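Local coordinates for protein extracellular invertase (Aspergillus kawachii, PDB 5XH8) that probably splits sucrose and related fructosides as a family 32 beta-fructofuranosidase, with high activity in transferring fructosyl groups to build fructooligosaccharides such as 1-kestose, at residues A[372-386]-A[408-422]. Numbering follows the deposited sequence.
Sequences LPRELRVLYIPNVVD and TVELQTLGISIARET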
# COMPACT_ATOMS: atom_id res chain seq x y z
N LEU A 372 15.40 17.60 28.65
CA LEU A 372 15.80 18.93 28.23
C LEU A 372 16.40 18.86 26.81
O LEU A 372 17.09 17.89 26.48
CB LEU A 372 16.87 19.50 29.18
CG LEU A 372 16.54 19.65 30.67
CD1 LEU A 372 17.83 19.93 31.42
CD2 LEU A 372 15.48 20.72 30.86
N PRO A 373 16.15 19.87 25.97
CA PRO A 373 16.79 19.86 24.66
C PRO A 373 18.29 19.83 24.83
O PRO A 373 18.81 20.56 25.71
CB PRO A 373 16.34 21.19 24.03
CG PRO A 373 15.92 22.05 25.19
CD PRO A 373 15.37 21.10 26.20
N ARG A 374 18.98 19.02 24.03
CA ARG A 374 20.43 18.88 24.12
C ARG A 374 21.10 19.29 22.80
O ARG A 374 20.65 18.89 21.71
CB ARG A 374 20.81 17.46 24.48
CG ARG A 374 20.39 17.07 25.88
CD ARG A 374 20.55 15.61 26.21
NE ARG A 374 20.01 15.39 27.56
CZ ARG A 374 19.89 14.21 28.17
NH1 ARG A 374 20.24 13.08 27.57
NH2 ARG A 374 19.39 14.17 29.39
N GLU A 375 22.15 20.11 22.92
CA GLU A 375 23.08 20.40 21.83
C GLU A 375 24.04 19.23 21.67
O GLU A 375 24.59 18.74 22.66
CB GLU A 375 23.85 21.72 22.07
CG GLU A 375 22.99 22.93 21.86
CD GLU A 375 23.70 24.23 22.19
OE1 GLU A 375 24.92 24.24 22.12
OE2 GLU A 375 23.04 25.26 22.49
N LEU A 376 24.18 18.76 20.42
CA LEU A 376 25.17 17.75 20.09
C LEU A 376 26.28 18.38 19.24
O LEU A 376 25.99 19.21 18.34
CB LEU A 376 24.54 16.57 19.36
CG LEU A 376 23.40 15.85 20.06
CD1 LEU A 376 23.05 14.59 19.25
CD2 LEU A 376 23.71 15.48 21.50
N ARG A 377 27.52 18.03 19.55
CA ARG A 377 28.70 18.57 18.82
C ARG A 377 29.87 17.62 18.98
O ARG A 377 29.83 16.72 19.82
CB ARG A 377 29.07 19.97 19.32
CG ARG A 377 29.71 20.03 20.71
CD ARG A 377 29.86 21.46 21.21
NE ARG A 377 30.56 21.54 22.50
CZ ARG A 377 31.89 21.39 22.68
NH1 ARG A 377 32.72 21.09 21.66
NH2 ARG A 377 32.39 21.49 23.91
N VAL A 378 30.93 17.83 18.19
CA VAL A 378 32.14 17.02 18.36
C VAL A 378 32.90 17.60 19.55
O VAL A 378 33.13 18.80 19.59
CB VAL A 378 33.03 17.00 17.09
CG1 VAL A 378 34.23 16.09 17.32
CG2 VAL A 378 32.24 16.50 15.90
N LEU A 379 33.19 16.78 20.55
CA LEU A 379 33.88 17.25 21.74
C LEU A 379 35.31 16.72 21.69
O LEU A 379 35.51 15.52 21.44
CB LEU A 379 33.19 16.77 23.03
CG LEU A 379 33.96 17.03 24.34
CD1 LEU A 379 34.12 18.52 24.58
CD2 LEU A 379 33.27 16.39 25.53
N TYR A 380 36.28 17.60 21.94
CA TYR A 380 37.68 17.18 22.04
C TYR A 380 38.16 17.22 23.47
O TYR A 380 37.87 18.17 24.20
CB TYR A 380 38.58 18.03 21.14
CG TYR A 380 38.29 17.80 19.68
CD1 TYR A 380 38.84 16.72 19.00
CD2 TYR A 380 37.43 18.65 18.99
CE1 TYR A 380 38.57 16.51 17.65
CE2 TYR A 380 37.14 18.44 17.64
CZ TYR A 380 37.71 17.37 16.99
OH TYR A 380 37.41 17.17 15.68
N ILE A 381 38.88 16.18 23.87
CA ILE A 381 39.46 16.09 25.19
C ILE A 381 41.00 16.13 25.02
O ILE A 381 41.60 15.12 24.64
CB ILE A 381 39.06 14.79 25.89
CG1 ILE A 381 37.53 14.61 25.88
CG2 ILE A 381 39.57 14.80 27.32
CD1 ILE A 381 37.09 13.27 26.41
N PRO A 382 41.63 17.30 25.30
CA PRO A 382 43.09 17.39 25.11
C PRO A 382 43.91 16.93 26.32
O PRO A 382 43.37 16.74 27.41
CB PRO A 382 43.31 18.87 24.80
CG PRO A 382 42.20 19.58 25.49
CD PRO A 382 41.03 18.62 25.58
N ASN A 383 45.20 16.72 26.09
CA ASN A 383 46.18 16.51 27.17
C ASN A 383 45.90 15.26 28.01
O ASN A 383 46.18 15.23 29.20
CB ASN A 383 46.28 17.75 28.07
CG ASN A 383 46.56 19.03 27.30
OD1 ASN A 383 47.21 19.03 26.25
ND2 ASN A 383 46.09 20.14 27.83
N VAL A 384 45.36 14.24 27.36
CA VAL A 384 45.09 12.96 28.01
C VAL A 384 46.36 12.13 27.92
O VAL A 384 47.02 12.12 26.88
CB VAL A 384 43.92 12.22 27.29
CG1 VAL A 384 43.80 10.76 27.74
CG2 VAL A 384 42.62 12.99 27.51
N VAL A 385 46.66 11.41 29.00
CA VAL A 385 47.85 10.59 29.07
C VAL A 385 47.66 9.37 28.19
O VAL A 385 46.64 8.68 28.28
CB VAL A 385 48.16 10.14 30.52
CG1 VAL A 385 49.29 9.11 30.57
CG2 VAL A 385 48.47 11.35 31.39
N ASP A 386 48.66 9.12 27.34
CA ASP A 386 48.62 8.07 26.35
C ASP A 386 48.91 6.73 27.01
O ASP A 386 50.01 6.19 26.88
CB ASP A 386 49.61 8.38 25.23
CG ASP A 386 49.45 7.48 24.02
OD1 ASP A 386 48.92 6.36 24.14
OD2 ASP A 386 49.85 7.91 22.92
N THR A 408 51.16 12.49 25.50
CA THR A 408 49.72 12.71 25.53
C THR A 408 49.02 12.34 24.22
O THR A 408 49.68 12.07 23.21
CB THR A 408 49.38 14.19 25.85
OG1 THR A 408 49.97 15.05 24.88
CG2 THR A 408 49.88 14.59 27.24
N VAL A 409 47.69 12.32 24.27
CA VAL A 409 46.82 12.23 23.08
C VAL A 409 45.66 13.25 23.17
O VAL A 409 45.26 13.64 24.27
CB VAL A 409 46.21 10.82 22.88
CG1 VAL A 409 47.28 9.82 22.47
CG2 VAL A 409 45.49 10.31 24.13
N GLU A 410 45.15 13.68 22.02
CA GLU A 410 43.86 14.36 21.95
C GLU A 410 42.78 13.31 21.64
O GLU A 410 42.89 12.55 20.66
CB GLU A 410 43.85 15.43 20.87
CG GLU A 410 42.63 16.32 20.96
CD GLU A 410 42.65 17.46 19.97
OE1 GLU A 410 43.13 17.25 18.84
OE2 GLU A 410 42.18 18.56 20.32
N LEU A 411 41.74 13.28 22.47
CA LEU A 411 40.61 12.38 22.25
C LEU A 411 39.45 13.13 21.62
O LEU A 411 39.32 14.36 21.78
CB LEU A 411 40.16 11.73 23.54
CG LEU A 411 41.13 10.79 24.26
CD1 LEU A 411 40.44 10.16 25.45
CD2 LEU A 411 41.69 9.73 23.31
N GLN A 412 38.62 12.37 20.91
CA GLN A 412 37.41 12.89 20.28
C GLN A 412 36.22 12.03 20.72
O GLN A 412 36.33 10.80 20.81
CB GLN A 412 37.56 12.83 18.77
CG GLN A 412 36.51 13.60 17.98
CD GLN A 412 36.46 13.16 16.52
OE1 GLN A 412 36.20 12.00 16.21
NE2 GLN A 412 36.70 14.09 15.63
N THR A 413 35.09 12.68 20.97
CA THR A 413 33.85 11.99 21.36
C THR A 413 32.65 12.88 21.05
O THR A 413 32.80 14.03 20.57
CB THR A 413 33.88 11.62 22.85
OG1 THR A 413 32.83 10.69 23.14
CG2 THR A 413 33.71 12.82 23.73
N LEU A 414 31.46 12.37 21.32
CA LEU A 414 30.24 13.17 21.14
C LEU A 414 30.02 14.06 22.37
O LEU A 414 29.94 13.57 23.50
CB LEU A 414 29.01 12.30 20.89
CG LEU A 414 27.71 13.09 20.65
CD1 LEU A 414 27.75 13.79 19.30
CD2 LEU A 414 26.48 12.20 20.77
N GLY A 415 29.93 15.35 22.12
CA GLY A 415 29.58 16.33 23.14
C GLY A 415 28.06 16.38 23.31
O GLY A 415 27.33 16.51 22.31
N ILE A 416 27.62 16.25 24.56
CA ILE A 416 26.21 16.28 24.97
C ILE A 416 26.08 17.34 26.06
O ILE A 416 26.65 17.18 27.13
CB ILE A 416 25.75 14.89 25.53
CG1 ILE A 416 26.05 13.76 24.53
CG2 ILE A 416 24.26 14.93 25.89
CD1 ILE A 416 25.88 12.37 25.06
N SER A 417 25.34 18.42 25.80
CA SER A 417 25.11 19.45 26.78
C SER A 417 23.68 19.99 26.67
O SER A 417 23.04 19.85 25.63
CB SER A 417 26.10 20.60 26.59
OG SER A 417 25.95 21.12 25.28
N ILE A 418 23.19 20.63 27.73
CA ILE A 418 21.87 21.21 27.73
C ILE A 418 21.89 22.37 26.74
O ILE A 418 22.81 23.15 26.75
CB ILE A 418 21.52 21.77 29.13
CG1 ILE A 418 21.52 20.64 30.17
CG2 ILE A 418 20.17 22.49 29.11
CD1 ILE A 418 21.54 21.12 31.61
N ALA A 419 20.89 22.50 25.89
CA ALA A 419 20.88 23.61 24.95
C ALA A 419 21.05 24.95 25.68
O ALA A 419 20.48 25.16 26.77
CB ALA A 419 19.60 23.62 24.14
N ARG A 420 21.82 25.84 25.07
CA ARG A 420 22.37 26.98 25.81
C ARG A 420 21.32 27.85 26.47
O ARG A 420 21.47 28.20 27.65
CB ARG A 420 23.36 27.81 24.97
CG ARG A 420 22.77 28.59 23.80
CD ARG A 420 23.85 29.00 22.81
NE ARG A 420 24.56 27.82 22.31
CZ ARG A 420 25.64 27.83 21.53
NH1 ARG A 420 26.16 28.98 21.09
NH2 ARG A 420 26.20 26.69 21.17
N GLU A 421 20.24 28.14 25.74
CA GLU A 421 19.21 29.05 26.22
C GLU A 421 18.37 28.42 27.35
O GLU A 421 17.94 29.12 28.29
CB GLU A 421 18.29 29.48 25.10
CG GLU A 421 19.00 30.10 23.91
CD GLU A 421 19.28 29.13 22.77
OE1 GLU A 421 19.52 27.93 23.01
OE2 GLU A 421 19.30 29.59 21.60
N THR A 422 18.16 27.11 27.25
CA THR A 422 17.50 26.36 28.31
C THR A 422 18.37 26.30 29.57
O THR A 422 17.85 26.44 30.68
CB THR A 422 17.13 24.94 27.83
OG1 THR A 422 16.08 25.07 26.87
CG2 THR A 422 16.65 24.07 28.98
O HOH W 1 27.26 19.81 23.22
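From Glu375 to Val384, strand 374-382 and its short continuation run antiparallel to strand 408-418, joined by paired backbone hydrogen bonds at Glu375-Ser417, Arg377-Gly415, Leu379-Thr413, Ile381-Leu411 and Val384-Val409; the pair is strongly twisted, the N-to-C directions of strands 374-382 and 408-418 standing 131° apart, and a beta bulge at Pro382-Asn383 shifts the register by one. Where strand 408-418 ends, Ala419, whose N donates to Pro373 O (2.8 Å), occupies the N-cap position of the helix that begins at Arg420. Glu375 crosses Arg420 at about a right angle. The guanidinium grips the carboxylate side-on, NH2 to OE1 at 2.9 Å and nearly straight, NE to the syn lone pair of OE2 at 3.0 Å, with the two planes 37° apart. Arg420 CG sits between its own backbone N and carbonyl carbon (chi1 68°) and the chain bends at chi3, which folds the guanidinium back onto the glutamate. OE2 also takes Arg420 N (2.9 Å), from above the carboxylate plane, and a salt bridge from Arg341; the two arginines and the helix-start N-H probably favour an ionised Glu375, although Glu421 is also near. A water donates to Glu375 O and meets Ser417 OG. Leu379 CB lies 3.6 Å from Gly415 CA, its diagonal neighbour across the strands. Across the bulge, Leu411 CD1 lies against both methyls of Val384 (4.1 Å). On the side of the sheet that carries Tyr380, Gln412 CG touches both Val378 CG1 (3.4 Å) and Tyr380 CE1. The extended Arg374 side chain reaches salt bridges with Glu552 and Asp313. Such a long, twisted antiparallel pair, flanked by strands 341-348 and 398-403, fits the seam between the family 32 beta-propeller and its C-terminal beta-sandwich.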